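Local coordinates for glycoside hydrolase family protein (Novosphingobium sp. PP1Y, PDB 6Q2F) that probably hydrolyses alpha-L-rhamnosidic bonds, releasing terminal rhamnose, as the alpha-L-rhamnosidase RHA-P of a glycoside hydrolase family, at residues 811-816 / 855-860; 774-779 / 815-820. All coordinates share one frame; numbering follows the deposited sequence.

How the interactions relate
Along the chain, strand 775-777 comes first and turns at Gly778 and Glu779 into its antiparallel partner, strand 780-782; after strand 788-794, helix 803-814 leads through Gly815 and Gly816 into strand 818-820. Interaction 2 closes that loop of 35 residues, setting the strand turn against the glycine link. Interaction 1 opens on the same link and closes the next loop, of 38 residues, on the hairpin formed by strands 854-857 and 860-863. The loops follow one another; the two contacts share Gly815 and Gly816, and their centres lie about 7 Å apart. Together they wedge the C-terminal end of one helix between two turns of the same mixed sheet.

Interaction 1: residues 811-816 / 855-860; sequences ALVVGG and ARVGKG
Val813, in the last turn of helix 803-814, lays CG1 against Val857, 3.6 Å from its CB. CG1 is anti to the backbone N (chi1 173°), which sets it beside the carbonyl carbon and facing the hairpin; Leu848 of helix 838-848 and Val862 of strand 860-863 also touch both valines. The carbonyl O of Val813 accepts the N-H of Gly816 within the helix end and also receives a CA-H...O contact from Gly860, CA to O 3.1 Å. Val814 adds looser packing, CG2 lying 4.4 Å from Val857 CG1, and supplies the hydrogen bond of the contact: Lys859 N donates to Val814 O over 3.1 Å. The bond is fairly straight (163° at the hydrogen), but the donor sits above the carbonyl plane. Gly815 passes the chain to Gly816, whose positive phi ends the helix in a Schellman motif. Gly816 CA lies 3.6 Å from Lys859 O, in the type II' turn from Val857 to Gly860. At Gly858 and Gly860 a side-chain carbon would clash with Val814 CA and Val813 O, respectively. The chemistry thus joins a small valine core to a glycine-dependent meeting of backbones, where the turn offers an N-H to a carbonyl at the helix C-terminus.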
loop_
_atom_site.group_PDB
_atom_site.type_symbol
_atom_site.label_atom_id
_atom_site.label_comp_id
_atom_site.label_asym_id
_atom_site.label_seq_id
_atom_site.Cartn_x
_atom_site.Cartn_y
_atom_site.Cartn_z
ATOM N N ALA A 811 -20.664 -12.971 21.339
ATOM C CA ALA A 811 -21.163 -12.056 22.359
ATOM C C ALA A 811 -21.884 -10.870 21.720
ATOM O O ALA A 811 -22.913 -10.408 22.230
ATOM C CB ALA A 811 -20.013 -11.579 23.249
ATOM N N LEU A 812 -21.371 -10.373 20.592
ATOM C CA LEU A 812 -22.051 -9.272 19.920
ATOM C C LEU A 812 -23.392 -9.725 19.357
ATOM O O LEU A 812 -24.398 -9.024 19.506
ATOM C CB LEU A 812 -21.165 -8.701 18.815
ATOM C CG LEU A 812 -19.877 -8.010 19.272
ATOM C CD1 LEU A 812 -18.968 -7.754 18.081
ATOM C CD2 LEU A 812 -20.202 -6.703 19.982
ATOM N N VAL A 813 -23.418 -10.892 18.704
ATOM C CA VAL A 813 -24.673 -11.489 18.245
ATOM C C VAL A 813 -25.665 -11.595 19.398
ATOM O O VAL A 813 -26.771 -11.045 19.338
ATOM C CB VAL A 813 -24.417 -12.865 17.596
ATOM C CG1 VAL A 813 -25.731 -13.550 17.275
ATOM C CG2 VAL A 813 -23.594 -12.719 16.323
ATOM N N VAL A 814 -25.273 -12.287 20.479
ATOM C CA VAL A 814 -26.185 -12.467 21.614
ATOM C C VAL A 814 -26.610 -11.113 22.187
ATOM O O VAL A 814 -27.733 -10.954 22.682
ATOM C CB VAL A 814 -25.541 -13.380 22.674
ATOM C CG1 VAL A 814 -26.349 -13.390 23.977
ATOM C CG2 VAL A 814 -25.465 -14.819 22.126
ATOM N N GLY A 815 -25.736 -10.103 22.089
ATOM C CA GLY A 815 -26.070 -8.764 22.545
ATOM C C GLY A 815 -26.954 -7.969 21.591
ATOM O O GLY A 815 -27.319 -6.836 21.921
ATOM N N GLY A 816 -27.269 -8.517 20.418
ATOM C CA GLY A 816 -28.253 -7.918 19.522
ATOM C C GLY A 816 -27.812 -7.690 18.084
ATOM O O GLY A 816 -28.601 -7.207 17.270
ATOM N N ALA A 855 -30.857 -17.711 11.719
ATOM C CA ALA A 855 -31.253 -18.021 13.079
ATOM C C ALA A 855 -31.234 -16.781 13.963
ATOM O O ALA A 855 -30.307 -15.960 13.897
ATOM C CB ALA A 855 -30.333 -19.082 13.678
ATOM N N ARG A 856 -32.273 -16.658 14.787
ATOM C CA ARG A 856 -32.262 -15.740 15.913
ATOM C C ARG A 856 -31.416 -16.360 17.016
ATOM O O ARG A 856 -31.627 -17.513 17.405
ATOM C CB ARG A 856 -33.686 -15.462 16.400
ATOM C CG ARG A 856 -34.304 -14.167 15.831
ATOM C CD ARG A 856 -33.976 -14.008 14.361
ATOM N NE ARG A 856 -34.682 -12.889 13.745
ATOM C CZ ARG A 856 -35.095 -12.891 12.483
ATOM N NH1 ARG A 856 -34.872 -13.957 11.716
ATOM N NH2 ARG A 856 -35.742 -11.841 11.991
ATOM N N VAL A 857 -30.434 -15.605 17.496
ATOM C CA VAL A 857 -29.402 -16.097 18.401
ATOM C C VAL A 857 -29.270 -15.047 19.491
ATOM O O VAL A 857 -28.738 -13.955 19.238
ATOM C CB VAL A 857 -28.056 -16.307 17.684
ATOM C CG1 VAL A 857 -27.008 -16.929 18.624
ATOM C CG2 VAL A 857 -28.245 -17.135 16.406
ATOM N N GLY A 858 -29.740 -15.369 20.694
ATOM C CA GLY A 858 -29.849 -14.336 21.700
ATOM C C GLY A 858 -30.748 -13.237 21.184
ATOM O O GLY A 858 -31.784 -13.495 20.565
ATOM N N LYS A 859 -30.353 -11.992 21.411
ATOM C CA LYS A 859 -31.144 -10.899 20.865
ATOM C C LYS A 859 -30.764 -10.552 19.428
ATOM O O LYS A 859 -31.360 -9.635 18.862
ATOM C CB LYS A 859 -31.018 -9.659 21.755
ATOM C CG LYS A 859 -31.261 -9.960 23.234
ATOM C CD LYS A 859 -31.666 -8.701 23.985
ATOM C CE LYS A 859 -30.828 -8.495 25.236
ATOM N NZ LYS A 859 -31.669 -8.373 26.457
ATOM N N GLY A 860 -29.811 -11.263 18.823
ATOM C CA GLY A 860 -29.312 -10.941 17.506
ATOM C C GLY A 860 -29.671 -11.976 16.459
ATOM O O GLY A 860 -30.637 -12.740 16.594
#

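Interaction 2: residues 774-779 / 815-820; sequences LANDGE and GGATVV
Asn776 spreads its carboxamide over the peptide group that follows Gly815: CG lies 3.3 Å from Gly815 O, and ND2 is equally near Gly815 C. Its CG stands anti to its own carbonyl carbon (chi1 -62°), carrying the amide across to the helix end, while chi2 of 111° directs ND2 toward Ala817, whose CB it approaches to 3.8 Å. That nitrogen is not bonded to Gly815 O, where the angle is poor; its hydrogen-bond partner is Leu812 O, in the last turn of helix 803-814. An alanine here would leave Leu812 O without this amide donor and is likely to open a gap over the Gly815 peptide. Gly816 tolerates the close turn because it has no side chain; a CB there would clash with Gly778 O. Glu779 meets Gly816 through its backbone, in a CA-H...O contact with Gly816 O (CA to O 3.5 Å). Its CG lies between the backbone N and the carbonyl carbon (chi1 87°), and a bend at chi2 leads the carboxylate away to a salt bridge with Lys790. Two waters extend the contact to Thr818: both are hydrogen-bonded to Glu779 O, one accepting from Thr818 N at 2.9 Å and the other paired with Thr818 OG1 at 2.9 Å. Polar linkage between the segments is therefore indirect, with water joining Glu779 to Thr818 while the Asn776 amide tethers strand 775-777 to the helix terminus that leads into the glycine link.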
loop_
_atom_site.group_PDB
_atom_site.type_symbol
_atom_site.label_atom_id
_atom_site.label_comp_id
_atom_site.label_asym_id
_atom_site.label_seq_id
_atom_site.Cartn_x
_atom_site.Cartn_y
_atom_site.Cartn_z
ATOM N N LEU A 774 -16.075 -2.544 18.578
ATOM C CA LEU A 774 -17.480 -2.681 18.245
ATOM C C LEU A 774 -18.285 -3.014 19.488
ATOM O O LEU A 774 -17.906 -3.885 20.273
ATOM C CB LEU A 774 -17.668 -3.773 17.196
ATOM C CG LEU A 774 -17.038 -3.513 15.840
ATOM C CD1 LEU A 774 -17.499 -4.570 14.864
ATOM C CD2 LEU A 774 -17.453 -2.132 15.372
ATOM N N ALA A 775 -19.400 -2.309 19.656
ATOM C CA ALA A 775 -20.325 -2.539 20.747
ATOM C C ALA A 775 -21.740 -2.553 20.195
ATOM O O ALA A 775 -22.002 -2.034 19.108
ATOM C CB ALA A 775 -20.189 -1.473 21.833
ATOM N N ASN A 776 -22.653 -3.154 20.961
ATOM C CA ASN A 776 -24.052 -3.196 20.554
ATOM C C ASN A 776 -24.705 -1.829 20.723
ATOM O O ASN A 776 -24.486 -1.136 21.717
ATOM C CB ASN A 776 -24.830 -4.225 21.383
ATOM C CG ASN A 776 -24.311 -5.646 21.207
ATOM O OD1 ASN A 776 -23.737 -6.222 22.122
ATOM N ND2 ASN A 776 -24.556 -6.227 20.033
ATOM N N ASP A 777 -25.521 -1.439 19.750
ATOM C CA ASP A 777 -26.448 -0.319 19.932
ATOM C C ASP A 777 -27.737 -0.766 19.248
ATOM O O ASP A 777 -27.914 -0.586 18.031
ATOM C CB ASP A 777 -25.908 0.990 19.364
ATOM C CG ASP A 777 -26.865 2.163 19.587
ATOM O OD1 ASP A 777 -27.347 2.316 20.732
ATOM O OD2 ASP A 777 -27.135 2.928 18.630
ATOM N N GLY A 778 -28.614 -1.364 20.030
ATOM C CA GLY A 778 -29.823 -1.930 19.473
ATOM C C GLY A 778 -29.456 -3.071 18.556
ATOM O O GLY A 778 -28.876 -4.077 18.976
ATOM N N GLU A 779 -29.799 -2.930 17.282
ATOM C CA GLU A 779 -29.469 -3.947 16.299
ATOM C C GLU A 779 -28.169 -3.629 15.568
ATOM O O GLU A 779 -27.740 -4.423 14.727
ATOM C CB GLU A 779 -30.624 -4.111 15.299
ATOM C CG GLU A 779 -30.573 -3.146 14.095
ATOM C CD GLU A 779 -31.186 -1.772 14.373
ATOM O OE1 GLU A 779 -31.757 -1.167 13.429
ATOM O OE2 GLU A 779 -31.090 -1.293 15.530
ATOM N N GLY A 815 -25.736 -10.103 22.089
ATOM C CA GLY A 815 -26.070 -8.764 22.545
ATOM C C GLY A 815 -26.954 -7.969 21.591
ATOM O O GLY A 815 -27.319 -6.836 21.921
ATOM N N GLY A 816 -27.269 -8.517 20.418
ATOM C CA GLY A 816 -28.253 -7.918 19.522
ATOM C C GLY A 816 -27.812 -7.690 18.084
ATOM O O GLY A 816 -28.601 -7.207 17.270
ATOM N N ALA A 817 -26.565 -8.024 17.748
ATOM C CA ALA A 817 -26.036 -7.714 16.427
ATOM C C ALA A 817 -26.353 -8.814 15.420
ATOM O O ALA A 817 -26.640 -9.960 15.769
ATOM C CB ALA A 817 -24.523 -7.495 16.481
ATOM N N THR A 818 -26.255 -8.451 14.150
ATOM C CA THR A 818 -26.440 -9.368 13.034
ATOM C C THR A 818 -25.096 -9.710 12.408
ATOM O O THR A 818 -24.264 -8.822 12.181
ATOM C CB THR A 818 -27.367 -8.750 11.981
ATOM O OG1 THR A 818 -28.573 -8.317 12.621
ATOM C CG2 THR A 818 -27.695 -9.750 10.884
ATOM N N VAL A 819 -24.888 -10.994 12.133
ATOM C CA VAL A 819 -23.711 -11.481 11.424
ATOM C C VAL A 819 -24.180 -12.180 10.161
ATOM O O VAL A 819 -25.107 -12.997 10.201
ATOM C CB VAL A 819 -22.863 -12.449 12.276
ATOM C CG1 VAL A 819 -21.872 -13.211 11.394
ATOM C CG2 VAL A 819 -22.147 -11.709 13.360
ATOM N N VAL A 820 -23.559 -11.834 9.037
ATOM C CA VAL A 820 -23.802 -12.488 7.757
ATOM C C VAL A 820 -22.555 -13.281 7.406
ATOM O O VAL A 820 -21.471 -12.703 7.236
ATOM C CB VAL A 820 -24.124 -11.469 6.658
ATOM C CG1 VAL A 820 -24.352 -12.180 5.315
ATOM C CG2 VAL A 820 -25.310 -10.630 7.076
HETATM O O HOH W 1 -25.414 -5.650 13.839
HETATM O O HOH W 2 -28.576 -5.426 12.391
#